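Aldehyde dehydrogenase (Staphylococcus aureus, PDB 6K10) catalyses the NAD-dependent oxidation of 4,4'-diaponeurosporen-4-al to 4,4'-diaponeurosporenoic acid, a step in making the protective carotenoid staphyloxanthin. Local coordinates at residues K39-K42 with A43-Y47; E65-A68 with T69-I73; P124-L127 with V128-L132; K145-E148 with L149-N152; M419-H423 with G424-F428. The protein carries 1 engineered substitution. All coordinates share one frame; numbering follows the deposited sequence.

Overall arrangement
The five contacts come in series along the chain, each local, within a helix, at a helix end or in a turn of the aldehyde dehydrogenase fold. Contacts 1 and 2 lie on helices 30-46 and 63-89, centres about 14 Å apart; contact 3 lies at the N-terminal part of helix 126-138, about 11 Å from contact 2. Leu40 and Ile44 pack on Phe125 and Phe129, and Glu70 receives the backbone N-H groups of Phe125 and Gln126, so contacts 1 to 3 form one packed helical layer. Contact 4, before helix 151-164, touches contact 3 through Pro124 and Thr150. Contact 5 meets contact 3 through Glu130 and Ser427 beside the predicted active-site Glu217. Contacts 2 and 5 also touch the second subunit.

Contact 1: K39-K42 with A43-Y47; sequences KLSK and AIKSY
The carbonyl oxygen of Lys42 is gripped twice by Ser46, by its backbone N at 3.0 Å and by its hydroxyl OG at 2.8 Å. This is the i to i+4 pattern at the C-terminal end of helix 30-46, with the serine hydroxyl turned back onto the helix's own carbonyl. The two donors come from opposite faces of the carbonyl plane, OG lying 35° out of it. Ser46 can do this because chi1 of -51° sets OG beside its own backbone N. The same i to i+4 bonding ties Ala43 N to Lys39 O, Ile44 N to Leu40 O and Lys45 N to Ser41 O. On the inward side, Leu40 CG meets Ile44 CD1 at 4.2 Å, and both side chains pack on Ile78 of helix 63-89. Leu40 also touches Ile136, and Ala43 lies against Leu160 and Thr164, so the buried side meets helices 63-89, 126-138 and 151-164. Lys42, Lys45 and Ser46 form the exposed side. Lys39 NZ is hydrogen-bonded to Gln36 OE1. The extended chain of Lys45 runs back along the helix beside Ser41, whose OG touches Lys45 CE at 3.3 Å.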
loop_
_atom_site.group_PDB
_atom_site.type_symbol
_atom_site.label_atom_id
_atom_site.label_comp_id
_atom_site.label_asym_id
_atom_site.label_seq_id
_atom_site.Cartn_x
_atom_site.Cartn_y
_atom_site.Cartn_z
ATOM N N LYS A 39 0.995 -27.310 -9.672
ATOM C CA LYS A 39 1.198 -27.366 -11.114
ATOM C C LYS A 39 2.306 -26.416 -11.547
ATOM O O LYS A 39 3.119 -26.757 -12.412
ATOM C CB LYS A 39 -0.111 -27.044 -11.836
ATOM C CG LYS A 39 -1.182 -28.116 -11.679
ATOM C CD LYS A 39 -2.561 -27.565 -11.997
ATOM C CE LYS A 39 -2.649 -27.089 -13.437
ATOM N NZ LYS A 39 -3.955 -26.427 -13.719
ATOM N N LEU A 40 2.364 -25.226 -10.944
ATOM C CA LEU A 40 3.430 -24.281 -11.260
ATOM C C LEU A 40 4.798 -24.866 -10.931
ATOM O O LEU A 40 5.745 -24.750 -11.720
ATOM C CB LEU A 40 3.214 -22.973 -10.498
ATOM C CG LEU A 40 4.164 -21.829 -10.856
ATOM C CD1 LEU A 40 4.034 -21.470 -12.328
ATOM C CD2 LEU A 40 3.903 -20.616 -9.977
ATOM N N SER A 41 4.920 -25.496 -9.762
ATOM C CA SER A 41 6.186 -26.106 -9.367
ATOM C C SER A 41 6.567 -27.245 -10.304
ATOM O O SER A 41 7.703 -27.312 -10.789
ATOM C CB SER A 41 6.091 -26.605 -7.927
ATOM O OG SER A 41 7.319 -27.169 -7.508
ATOM N N LYS A 42 5.629 -28.164 -10.549
ATOM C CA LYS A 42 5.869 -29.255 -11.488
ATOM C C LYS A 42 6.273 -28.723 -12.855
ATOM O O LYS A 42 7.156 -29.280 -13.519
ATOM C CB LYS A 42 4.612 -30.119 -11.603
ATOM C CG LYS A 42 4.508 -30.913 -12.895
ATOM C CD LYS A 42 3.256 -31.776 -12.916
ATOM C CE LYS A 42 2.856 -32.135 -14.339
ATOM N NZ LYS A 42 1.603 -32.938 -14.370
ATOM N N ALA A 43 5.645 -27.631 -13.278
ATOM C CA ALA A 43 5.903 -27.080 -14.599
ATOM C C ALA A 43 7.308 -26.491 -14.698
ATOM O O ALA A 43 7.998 -26.688 -15.706
ATOM C CB ALA A 43 4.830 -26.041 -14.910
ATOM N N ILE A 44 7.754 -25.776 -13.660
ATOM C CA ILE A 44 9.099 -25.202 -13.671
ATOM C C ILE A 44 10.151 -26.305 -13.694
ATOM O O ILE A 44 11.174 -26.196 -14.384
ATOM C CB ILE A 44 9.284 -24.259 -12.467
ATOM C CG1 ILE A 44 8.353 -23.054 -12.598
ATOM C CG2 ILE A 44 10.739 -23.809 -12.338
ATOM C CD1 ILE A 44 8.343 -22.153 -11.389
ATOM N N LYS A 45 9.914 -27.387 -12.951
ATOM C CA LYS A 45 10.858 -28.500 -12.946
ATOM C C LYS A 45 10.930 -29.165 -14.315
ATOM O O LYS A 45 12.018 -29.512 -14.788
ATOM C CB LYS A 45 10.461 -29.518 -11.879
ATOM C CG LYS A 45 10.669 -29.033 -10.458
ATOM C CD LYS A 45 9.958 -29.939 -9.469
ATOM C CE LYS A 45 9.755 -29.245 -8.134
ATOM N NZ LYS A 45 9.569 -30.217 -7.022
ATOM N N SER A 46 9.778 -29.349 -14.965
ATOM C CA SER A 46 9.766 -29.953 -16.292
ATOM C C SER A 46 10.535 -29.106 -17.297
ATOM O O SER A 46 11.140 -29.644 -18.232
ATOM C CB SER A 46 8.325 -30.153 -16.759
ATOM O OG SER A 46 7.568 -30.837 -15.776
ATOM N N TYR A 47 10.538 -27.789 -17.113
ATOM C CA TYR A 47 11.176 -26.859 -18.032
ATOM C C TYR A 47 12.520 -26.358 -17.529
ATOM O O TYR A 47 13.074 -25.424 -18.117
ATOM C CB TYR A 47 10.253 -25.672 -18.281
ATOM C CG TYR A 47 9.202 -25.906 -19.333
ATOM C CD1 TYR A 47 8.102 -26.708 -19.070
ATOM C CD2 TYR A 47 9.277 -25.281 -20.568
ATOM C CE1 TYR A 47 7.120 -26.905 -20.017
ATOM C CE2 TYR A 47 8.304 -25.472 -21.522
ATOM C CZ TYR A 47 7.227 -26.285 -21.241
ATOM O OH TYR A 47 6.254 -26.475 -22.194
#

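Contact 2: E65-A68 with T69-I73; sequences EAYA and TEIGI
Thr69 turns OG1 into the position between its backbone N and carbonyl carbon (chi1 66°), which carries the hydroxyl back to Glu65 O at 2.7 Å; Tyr67, with chi1 at -138°, swings its ring down the helix over Ile71 and Gly72. Both belong to helix 63-89, at a point where a wider pi-type turn spans 69-71. There the bonding slips from i+4 to i+5: Ala66 O takes Ile71 N at 3.1 Å, lying in the carbonyl plane, besides a weak bond from Glu70 N, and Tyr67 O takes Gly72 N at 2.7 Å on a lone pair. Glu65 O, by contrast, is held from opposite faces of its plane by Thr69 N and Thr69 OG1. A water donates to Glu65 OE2 and to Thr69 OG1, bridging the carboxylate to the hydroxyl. Ile71 CG2 makes a CH-pi contact over one face of the Tyr67 ring, 26° off the ring normal, and the backbone of Gly72 lies under the same face. The ring also meets Phe457 of the second subunit edge-to-face, while its OH bonds to Glu48, so this turn borders the dimer interface. Glu70 directs its carboxylate elsewhere, into a salt bridge with Lys61. Within the CH-pi pair, Tyr67 CE1 comes to 3.8 Å from Ile71 CG2.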
loop_
_atom_site.group_PDB
_atom_site.type_symbol
_atom_site.label_atom_id
_atom_site.label_comp_id
_atom_site.label_asym_id
_atom_site.label_seq_id
_atom_site.Cartn_x
_atom_site.Cartn_y
_atom_site.Cartn_z
ATOM N N GLU A 65 24.456 -19.369 -10.867
ATOM C CA GLU A 65 23.810 -18.085 -10.622
ATOM C C GLU A 65 22.338 -18.126 -11.011
ATOM O O GLU A 65 21.486 -17.569 -10.309
ATOM C CB GLU A 65 24.539 -16.988 -11.397
ATOM C CG GLU A 65 24.502 -15.625 -10.742
ATOM C CD GLU A 65 25.096 -14.551 -11.630
ATOM O OE1 GLU A 65 26.300 -14.255 -11.482
ATOM O OE2 GLU A 65 24.359 -14.006 -12.478
ATOM N N ALA A 66 22.020 -18.786 -12.128
ATOM C CA ALA A 66 20.635 -18.866 -12.575
ATOM C C ALA A 66 19.773 -19.648 -11.594
ATOM O O ALA A 66 18.587 -19.342 -11.429
ATOM C CB ALA A 66 20.565 -19.500 -13.964
ATOM N N TYR A 67 20.345 -20.653 -10.930
ATOM C CA TYR A 67 19.556 -21.418 -9.971
ATOM C C TYR A 67 19.365 -20.648 -8.671
ATOM O O TYR A 67 18.278 -20.671 -8.084
ATOM C CB TYR A 67 20.207 -22.774 -9.701
ATOM C CG TYR A 67 19.189 -23.885 -9.654
ATOM C CD1 TYR A 67 18.778 -24.518 -10.817
ATOM C CD2 TYR A 67 18.605 -24.269 -8.454
ATOM C CE1 TYR A 67 17.832 -25.521 -10.786
ATOM C CE2 TYR A 67 17.655 -25.269 -8.413
ATOM C CZ TYR A 67 17.274 -25.893 -9.582
ATOM O OH TYR A 67 16.329 -26.891 -9.551
ATOM N N ALA A 68 20.405 -19.950 -8.212
ATOM C CA ALA A 68 20.311 -19.253 -6.934
ATOM C C ALA A 68 19.444 -18.004 -7.024
ATOM O O ALA A 68 18.838 -17.604 -6.024
ATOM C CB ALA A 68 21.707 -18.891 -6.430
ATOM N N THR A 69 19.362 -17.376 -8.198
ATOM C CA THR A 69 18.659 -16.107 -8.329
ATOM C C THR A 69 17.375 -16.178 -9.144
ATOM O O THR A 69 16.628 -15.194 -9.163
ATOM C CB THR A 69 19.579 -15.043 -8.951
ATOM O OG1 THR A 69 19.886 -15.399 -10.306
ATOM C CG2 THR A 69 20.869 -14.914 -8.154
ATOM N N GLU A 70 17.092 -17.292 -9.823
ATOM C CA GLU A 70 15.881 -17.353 -10.635
ATOM C C GLU A 70 15.067 -18.620 -10.391
ATOM O O GLU A 70 13.916 -18.539 -9.953
ATOM C CB GLU A 70 16.222 -17.228 -12.126
ATOM C CG GLU A 70 17.156 -16.072 -12.462
ATOM C CD GLU A 70 16.537 -15.055 -13.409
ATOM O OE1 GLU A 70 15.295 -15.001 -13.511
ATOM O OE2 GLU A 70 17.299 -14.304 -14.049
ATOM N N ILE A 71 15.639 -19.791 -10.666
ATOM C CA ILE A 71 14.855 -21.026 -10.614
ATOM C C ILE A 71 14.691 -21.513 -9.181
ATOM O O ILE A 71 13.568 -21.685 -8.692
ATOM C CB ILE A 71 15.490 -22.116 -11.494
ATOM C CG1 ILE A 71 15.577 -21.652 -12.943
ATOM C CG2 ILE A 71 14.687 -23.402 -11.393
ATOM C CD1 ILE A 71 16.106 -22.713 -13.872
ATOM N N GLY A 72 15.807 -21.776 -8.500
ATOM C CA GLY A 72 15.731 -22.399 -7.187
ATOM C C GLY A 72 14.980 -21.556 -6.177
ATOM O O GLY A 72 14.187 -22.075 -5.388
ATOM N N ILE A 73 15.219 -20.243 -6.189
ATOM C CA ILE A 73 14.538 -19.358 -5.253
ATOM C C ILE A 73 13.037 -19.339 -5.524
ATOM O O ILE A 73 12.234 -19.179 -4.596
ATOM C CB ILE A 73 15.161 -17.950 -5.322
ATOM C CG1 ILE A 73 14.566 -17.033 -4.255
ATOM C CG2 ILE A 73 14.992 -17.347 -6.709
ATOM C CD1 ILE A 73 15.467 -15.874 -3.897
HETATM O O HOH W 1 21.701 -13.601 -11.951
#

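Contact 3: P124-L127 with V128-L132; sequences PFQL and VFEPL
Phe125 and Phe129 press together in the first part of helix 126-138, Phe125 CE2 lying 3.3 Å from Phe129 CE2. Their planes are inclined at 34° with centroids 4.4 Å apart, an oblique pair in which Phe129 CD2 lies over the centre of the Phe125 ring. With CG anti to its backbone N (chi1 180°), Phe125 projects its ring to the flank of the helix where Phe129 CD2 meets its face. Phe125 O lies at the edge of the Phe129 ring and accepts the N-H groups of Val128 and Phe129, the former from well above the carbonyl plane. The other flank is polar rather than aromatic, and also buried; no side of this contact is open to solvent. Gln126 and Glu130 run side by side there, with Gln126 NE2 3.3 Å from Glu130 CB. Gln126 OE1 bonds to Thr74 OG1, and Glu130 OE1 and OE2 to Ser427 and Ser77. Pro131 has no N-H to give, so the helix kinks there, and Pro131 CG rests 3.4 Å from Leu127 O. The Leu127 side chain is about 7 Å from those of the predicted active-site residues Glu217 and Ser251, the latter engineered. The helix links strands 104-118 and 141-145 in a beta-alpha-beta unit, with Phe129 on Ile157 of helix 151-164 and Gln126 on Ile73 of helix 63-89.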
loop_
_atom_site.group_PDB
_atom_site.type_symbol
_atom_site.label_atom_id
_atom_site.label_comp_id
_atom_site.label_asym_id
_atom_site.label_seq_id
_atom_site.Cartn_x
_atom_site.Cartn_y
_atom_site.Cartn_z
ATOM N N PRO A 124 14.647 -12.077 -15.588
ATOM C CA PRO A 124 13.379 -12.106 -16.332
ATOM C C PRO A 124 12.459 -13.231 -15.917
ATOM O O PRO A 124 11.257 -13.162 -16.204
ATOM C CB PRO A 124 13.836 -12.265 -17.787
ATOM C CG PRO A 124 15.147 -12.981 -17.684
ATOM C CD PRO A 124 15.791 -12.510 -16.409
ATOM N N PHE A 125 12.979 -14.257 -15.251
ATOM C CA PHE A 125 12.166 -15.364 -14.766
ATOM C C PHE A 125 11.675 -15.091 -13.345
ATOM O O PHE A 125 10.469 -15.125 -13.083
ATOM C CB PHE A 125 12.978 -16.663 -14.848
ATOM C CG PHE A 125 12.240 -17.883 -14.382
ATOM C CD1 PHE A 125 12.313 -18.289 -13.061
ATOM C CD2 PHE A 125 11.490 -18.636 -15.270
ATOM C CE1 PHE A 125 11.642 -19.415 -12.629
ATOM C CE2 PHE A 125 10.818 -19.767 -14.845
ATOM C CZ PHE A 125 10.894 -20.157 -13.522
ATOM N N GLN A 126 12.602 -14.796 -12.427
ATOM C CA GLN A 126 12.234 -14.558 -11.033
ATOM C C GLN A 126 11.265 -13.392 -10.889
ATOM O O GLN A 126 10.323 -13.454 -10.089
ATOM C CB GLN A 126 13.490 -14.320 -10.190
ATOM C CG GLN A 126 13.277 -13.476 -8.939
ATOM C CD GLN A 126 12.595 -14.227 -7.813
ATOM O OE1 GLN A 126 12.306 -15.420 -7.925
ATOM N NE2 GLN A 126 12.335 -13.529 -6.714
ATOM N N LEU A 127 11.466 -12.327 -11.663
ATOM C CA LEU A 127 10.593 -11.168 -11.539
ATOM C C LEU A 127 9.239 -11.366 -12.203
ATOM O O LEU A 127 8.364 -10.510 -12.048
ATOM C CB LEU A 127 11.295 -9.927 -12.089
ATOM C CG LEU A 127 12.569 -9.583 -11.308
ATOM C CD1 LEU A 127 13.415 -8.554 -12.043
ATOM C CD2 LEU A 127 12.216 -9.090 -9.912
ATOM N N VAL A 128 9.048 -12.456 -12.936
ATOM C CA VAL A 128 7.705 -12.887 -13.315
ATOM C C VAL A 128 7.066 -13.733 -12.220
ATOM O O VAL A 128 5.921 -13.494 -11.822
ATOM C CB VAL A 128 7.742 -13.648 -14.661
ATOM C CG1 VAL A 128 6.472 -14.479 -14.837
ATOM C CG2 VAL A 128 7.891 -12.692 -15.831
ATOM N N PHE A 129 7.807 -14.708 -11.688
ATOM C CA PHE A 129 7.153 -15.768 -10.929
ATOM C C PHE A 129 7.048 -15.497 -9.434
ATOM O O PHE A 129 6.103 -15.984 -8.801
ATOM C CB PHE A 129 7.853 -17.102 -11.199
ATOM C CG PHE A 129 7.539 -17.670 -12.562
ATOM C CD1 PHE A 129 6.388 -18.411 -12.747
ATOM C CD2 PHE A 129 8.362 -17.445 -13.650
ATOM C CE1 PHE A 129 6.064 -18.926 -13.982
ATOM C CE2 PHE A 129 8.040 -17.960 -14.894
ATOM C CZ PHE A 129 6.890 -18.705 -15.060
ATOM N N GLU A 130 7.965 -14.720 -8.839
ATOM C CA GLU A 130 7.758 -14.355 -7.441
ATOM C C GLU A 130 6.505 -13.493 -7.256
ATOM O O GLU A 130 5.714 -13.785 -6.346
ATOM C CB GLU A 130 9.011 -13.693 -6.859
ATOM C CG GLU A 130 8.825 -13.247 -5.416
ATOM C CD GLU A 130 8.293 -14.362 -4.519
ATOM O OE1 GLU A 130 7.429 -14.078 -3.659
ATOM O OE2 GLU A 130 8.733 -15.522 -4.667
ATOM N N PRO A 131 6.254 -12.457 -8.071
ATOM C CA PRO A 131 4.922 -11.826 -7.987
ATOM C C PRO A 131 3.788 -12.790 -8.279
ATOM O O PRO A 131 2.761 -12.758 -7.585
ATOM C CB PRO A 131 4.989 -10.696 -9.027
ATOM C CG PRO A 131 6.414 -10.486 -9.296
ATOM C CD PRO A 131 7.110 -11.786 -9.064
ATOM N N LEU A 132 3.952 -13.662 -9.278
ATOM C CA LEU A 132 2.876 -14.574 -9.657
ATOM C C LEU A 132 2.478 -15.484 -8.501
ATOM O O LEU A 132 1.286 -15.737 -8.282
ATOM C CB LEU A 132 3.296 -15.413 -10.861
ATOM C CG LEU A 132 2.201 -16.333 -11.407
ATOM C CD1 LEU A 132 1.066 -15.512 -12.007
ATOM C CD2 LEU A 132 2.754 -17.323 -12.421
#

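Contact 4: K145-E148 with L149-N152; sequences KPSE and LTPN
A short turn, held by one serine hydroxyl and a water, carries the chain from strand 141-145 into helix 151-164; the strand runs parallel to 104-118 and 170-172 in the Rossmann-like part of the fold, which in this family binds NAD. Ser147 OG touches Leu149 directly, accepting the backbone N-H of that residue at 3.1 Å with an N-H...O angle of 141°. The hydroxyl reaches forward because it stands anti to its own backbone N and beside its carbonyl carbon (chi1 174°), which also brings OG to 3.5 Å from Leu149 CB. Across the same turn a water 2.8 Å from Ser147 O and 3.0 Å from Thr150 OG1 bridges the two. Thr150 occupies the N-cap position of helix 151-164, yet its side chain makes no capping bond; OG1 faces back toward the turn, while the residue packs on Leu59 of helix 48-59 and on Pro124. The outer side is more open: Glu148 is exposed, its chain extended beyond CG. Before the turn, Lys145 makes backbone bonds to Ile117 of strand 104-118 and to Ala119 just after it, and its NZ curls round to Pro146 O at 2.9 Å. At the start of the helix, Pro151 lies by the Glu148 carbonyl, with Pro151 CD 3.7 Å from Glu148 O.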
loop_
_atom_site.group_PDB
_atom_site.type_symbol
_atom_site.label_atom_id
_atom_site.label_comp_id
_atom_site.label_asym_id
_atom_site.label_seq_id
_atom_site.Cartn_x
_atom_site.Cartn_y
_atom_site.Cartn_z
ATOM N N LYS A 145 3.272 -9.790 -18.564
ATOM C CA LYS A 145 3.978 -9.170 -19.684
ATOM C C LYS A 145 5.470 -9.233 -19.393
ATOM O O LYS A 145 5.999 -8.387 -18.646
ATOM C CB LYS A 145 3.514 -7.730 -19.899
ATOM C CG LYS A 145 3.947 -7.120 -21.224
ATOM C CD LYS A 145 5.310 -6.467 -21.100
ATOM C CE LYS A 145 6.039 -6.466 -22.422
ATOM N NZ LYS A 145 7.476 -6.126 -22.243
ATOM N N PRO A 146 6.185 -10.212 -19.935
ATOM C CA PRO A 146 7.624 -10.322 -19.691
ATOM C C PRO A 146 8.424 -9.453 -20.655
ATOM O O PRO A 146 7.914 -8.960 -21.663
ATOM C CB PRO A 146 7.896 -11.811 -19.941
ATOM C CG PRO A 146 6.908 -12.172 -21.003
ATOM C CD PRO A 146 5.674 -11.330 -20.746
ATOM N N SER A 147 9.702 -9.285 -20.326
ATOM C CA SER A 147 10.589 -8.474 -21.147
ATOM C C SER A 147 10.852 -9.152 -22.486
ATOM O O SER A 147 11.137 -10.352 -22.542
ATOM C CB SER A 147 11.908 -8.230 -20.419
ATOM O OG SER A 147 12.838 -7.554 -21.250
ATOM N N GLU A 148 10.762 -8.379 -23.566
ATOM C CA GLU A 148 11.137 -8.880 -24.879
ATOM C C GLU A 148 12.615 -8.678 -25.186
ATOM O O GLU A 148 13.083 -9.147 -26.229
ATOM C CB GLU A 148 10.281 -8.220 -25.967
ATOM C CG GLU A 148 10.567 -6.748 -26.200
ATOM C CD GLU A 148 9.968 -6.249 -27.503
ATOM O OE1 GLU A 148 10.198 -5.074 -27.857
ATOM O OE2 GLU A 148 9.265 -7.035 -28.173
ATOM N N LEU A 149 13.358 -7.996 -24.308
ATOM C CA LEU A 149 14.807 -7.917 -24.460
ATOM C C LEU A 149 15.481 -9.252 -24.183
ATOM O O LEU A 149 16.600 -9.480 -24.655
ATOM C CB LEU A 149 15.390 -6.845 -23.537
ATOM C CG LEU A 149 14.939 -5.402 -23.775
ATOM C CD1 LEU A 149 15.797 -4.437 -22.970
ATOM C CD2 LEU A 149 14.979 -5.059 -25.255
ATOM N N THR A 150 14.834 -10.124 -23.418
ATOM C CA THR A 150 15.268 -11.502 -23.250
ATOM C C THR A 150 14.226 -12.398 -23.912
ATOM O O THR A 150 13.387 -12.998 -23.227
ATOM C CB THR A 150 15.448 -11.841 -21.769
ATOM O OG1 THR A 150 14.272 -11.466 -21.043
ATOM C CG2 THR A 150 16.639 -11.083 -21.201
ATOM N N PRO A 151 14.249 -12.508 -25.245
ATOM C CA PRO A 151 13.118 -13.137 -25.946
ATOM C C PRO A 151 13.045 -14.643 -25.777
ATOM O O PRO A 151 11.944 -15.204 -25.839
ATOM C CB PRO A 151 13.360 -12.745 -27.409
ATOM C CG PRO A 151 14.843 -12.598 -27.505
ATOM C CD PRO A 151 15.308 -12.071 -26.171
ATOM N N ASN A 152 14.175 -15.325 -25.592
ATOM C CA ASN A 152 14.117 -16.765 -25.365
ATOM C C ASN A 152 13.510 -17.076 -24.005
ATOM O O ASN A 152 12.722 -18.020 -23.871
ATOM C CB ASN A 152 15.511 -17.375 -25.492
ATOM C CG ASN A 152 16.025 -17.347 -26.916
ATOM O OD1 ASN A 152 15.523 -18.065 -27.780
ATOM N ND2 ASN A 152 17.023 -16.509 -27.169
HETATM O O HOH W 2 11.457 -12.213 -20.517
#

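Contact 5: M419-H423 with G424-F428; sequences MGRYH and GKYSF
Hydrogen bonds between His423 and Ser427 close this turn. Ser427 OG accepts the backbone N-H of His423 at 2.8 Å, and in return His423 O takes weak bonds from the backbone N-H groups of Tyr426, at 3.0 Å, and Ser427. OG can reach back because it stands beside its own backbone N (chi1 -67°). That hydroxyl, which Glu130 also engages, joins the turn to helix 126-138. Here the chain leaves strand 418-419, which pairs antiparallel with strand 214-217, and enters helix 425-430; His423 and Gly424 both take positive phi as the chain bends. Among the flat groups, the Arg421 guanidinium and the Tyr426 ring stand at 75° to each other. Tyr426 CE1 lies over one face of the guanidinium, 3.6 Å from Arg421 NH1, while NH1 itself lies at the edge of the tyrosine ring, near its plane. Arg421 NH2 is salt-bridged to Glu434 of the second subunit, and Tyr426 packs on Ile107 of that subunit. His423 O sits in plane at another part of the Tyr426 edge, 3.4 Å from CD2. Tyr422 CA lies 3.7 Å from Tyr426 CB. Tyr422 also packs on Leu127 and meets Phe192 edge-to-face, its side chain about 3 Å at nearest from that of Glu217, a predicted active-site residue. At the rim of its ring, Tyr422 CD2 approaches Ser427 OG to 3.5 Å.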
loop_
_atom_site.group_PDB
_atom_site.type_symbol
_atom_site.label_atom_id
_atom_site.label_comp_id
_atom_site.label_asym_id
_atom_site.label_seq_id
_atom_site.Cartn_x
_atom_site.Cartn_y
_atom_site.Cartn_z
ATOM N N MET A 419 7.270 2.001 -4.664
ATOM C CA MET A 419 6.252 1.934 -3.627
ATOM C C MET A 419 5.682 0.525 -3.605
ATOM O O MET A 419 5.517 -0.102 -4.655
ATOM C CB MET A 419 5.134 2.964 -3.862
ATOM C CG MET A 419 4.420 2.806 -5.190
ATOM S SD MET A 419 3.166 4.067 -5.473
ATOM C CE MET A 419 4.196 5.495 -5.800
ATOM N N GLY A 420 5.393 0.023 -2.412
ATOM C CA GLY A 420 4.972 -1.352 -2.243
ATOM C C GLY A 420 6.153 -2.278 -2.011
ATOM O O GLY A 420 7.317 -1.881 -2.057
ATOM N N ARG A 421 5.838 -3.549 -1.761
ATOM C CA ARG A 421 6.855 -4.520 -1.371
ATOM C C ARG A 421 6.336 -5.931 -1.602
ATOM O O ARG A 421 5.133 -6.148 -1.737
ATOM C CB ARG A 421 7.253 -4.326 0.092
ATOM C CG ARG A 421 6.203 -4.829 1.071
ATOM C CD ARG A 421 5.573 -3.700 1.863
ATOM N NE ARG A 421 4.643 -4.195 2.875
ATOM C CZ ARG A 421 4.819 -4.032 4.181
ATOM N NH1 ARG A 421 3.930 -4.512 5.041
ATOM N NH2 ARG A 421 5.893 -3.394 4.627
ATOM N N TYR A 422 7.259 -6.890 -1.646
ATOM C CA TYR A 422 6.886 -8.296 -1.808
ATOM C C TYR A 422 8.016 -9.176 -1.281
ATOM O O TYR A 422 8.886 -8.709 -0.541
ATOM C CB TYR A 422 6.505 -8.612 -3.263
ATOM C CG TYR A 422 7.632 -8.623 -4.281
ATOM C CD1 TYR A 422 8.394 -7.487 -4.530
ATOM C CD2 TYR A 422 7.911 -9.765 -5.026
ATOM C CE1 TYR A 422 9.411 -7.492 -5.475
ATOM C CE2 TYR A 422 8.926 -9.782 -5.972
ATOM C CZ TYR A 422 9.674 -8.644 -6.192
ATOM O OH TYR A 422 10.682 -8.659 -7.131
ATOM N N HIS A 423 7.994 -10.448 -1.698
ATOM C CA HIS A 423 8.727 -11.585 -1.138
ATOM C C HIS A 423 7.973 -12.240 0.010
ATOM O O HIS A 423 7.431 -11.556 0.886
ATOM C CB HIS A 423 10.142 -11.229 -0.661
ATOM C CG HIS A 423 11.104 -10.970 -1.771
ATOM N ND1 HIS A 423 12.445 -10.738 -1.550
ATOM C CD2 HIS A 423 10.921 -10.901 -3.110
ATOM C CE1 HIS A 423 13.051 -10.552 -2.707
ATOM N NE2 HIS A 423 12.149 -10.643 -3.669
ATOM N N GLY A 424 7.943 -13.572 0.004
ATOM C CA GLY A 424 7.305 -14.309 1.085
ATOM C C GLY A 424 5.844 -13.962 1.220
ATOM O O GLY A 424 5.113 -13.868 0.225
ATOM N N LYS A 425 5.408 -13.757 2.468
ATOM C CA LYS A 425 4.017 -13.388 2.711
ATOM C C LYS A 425 3.684 -12.008 2.153
ATOM O O LYS A 425 2.517 -11.732 1.844
ATOM C CB LYS A 425 3.716 -13.452 4.211
ATOM C CG LYS A 425 2.254 -13.200 4.557
ATOM C CD LYS A 425 1.951 -13.403 6.028
ATOM C CE LYS A 425 0.466 -13.189 6.298
ATOM N NZ LYS A 425 0.060 -11.758 6.149
ATOM N N TYR A 426 4.686 -11.133 2.003
ATOM C CA TYR A 426 4.417 -9.812 1.445
ATOM C C TYR A 426 3.967 -9.895 -0.008
ATOM O O TYR A 426 3.205 -9.033 -0.469
ATOM C CB TYR A 426 5.653 -8.917 1.581
ATOM C CG TYR A 426 6.073 -8.705 3.017
ATOM C CD1 TYR A 426 5.453 -7.748 3.807
ATOM C CD2 TYR A 426 7.081 -9.473 3.585
ATOM C CE1 TYR A 426 5.827 -7.554 5.124
ATOM C CE2 TYR A 426 7.462 -9.289 4.898
ATOM C CZ TYR A 426 6.835 -8.329 5.664
ATOM O OH TYR A 426 7.217 -8.146 6.973
ATOM N N SER A 427 4.424 -10.915 -0.741
ATOM C CA SER A 427 3.894 -11.148 -2.079
ATOM C C SER A 427 2.406 -11.458 -2.024
ATOM O O SER A 427 1.622 -10.938 -2.827
ATOM C CB SER A 427 4.653 -12.295 -2.748
ATOM O OG SER A 427 6.004 -11.933 -3.004
ATOM N N PHE A 428 2.000 -12.292 -1.064
ATOM C CA PHE A 428 0.583 -12.573 -0.854
ATOM C C PHE A 428 -0.166 -11.313 -0.431
ATOM O O PHE A 428 -1.223 -10.985 -0.990
ATOM C CB PHE A 428 0.431 -13.683 0.192
ATOM C CG PHE A 428 -0.964 -13.836 0.736
ATOM C CD1 PHE A 428 -1.858 -14.709 0.141
ATOM C CD2 PHE A 428 -1.364 -13.152 1.874
ATOM C CE1 PHE A 428 -3.130 -14.869 0.646
ATOM C CE2 PHE A 428 -2.637 -13.310 2.380
ATOM C CZ PHE A 428 -3.518 -14.171 1.768
#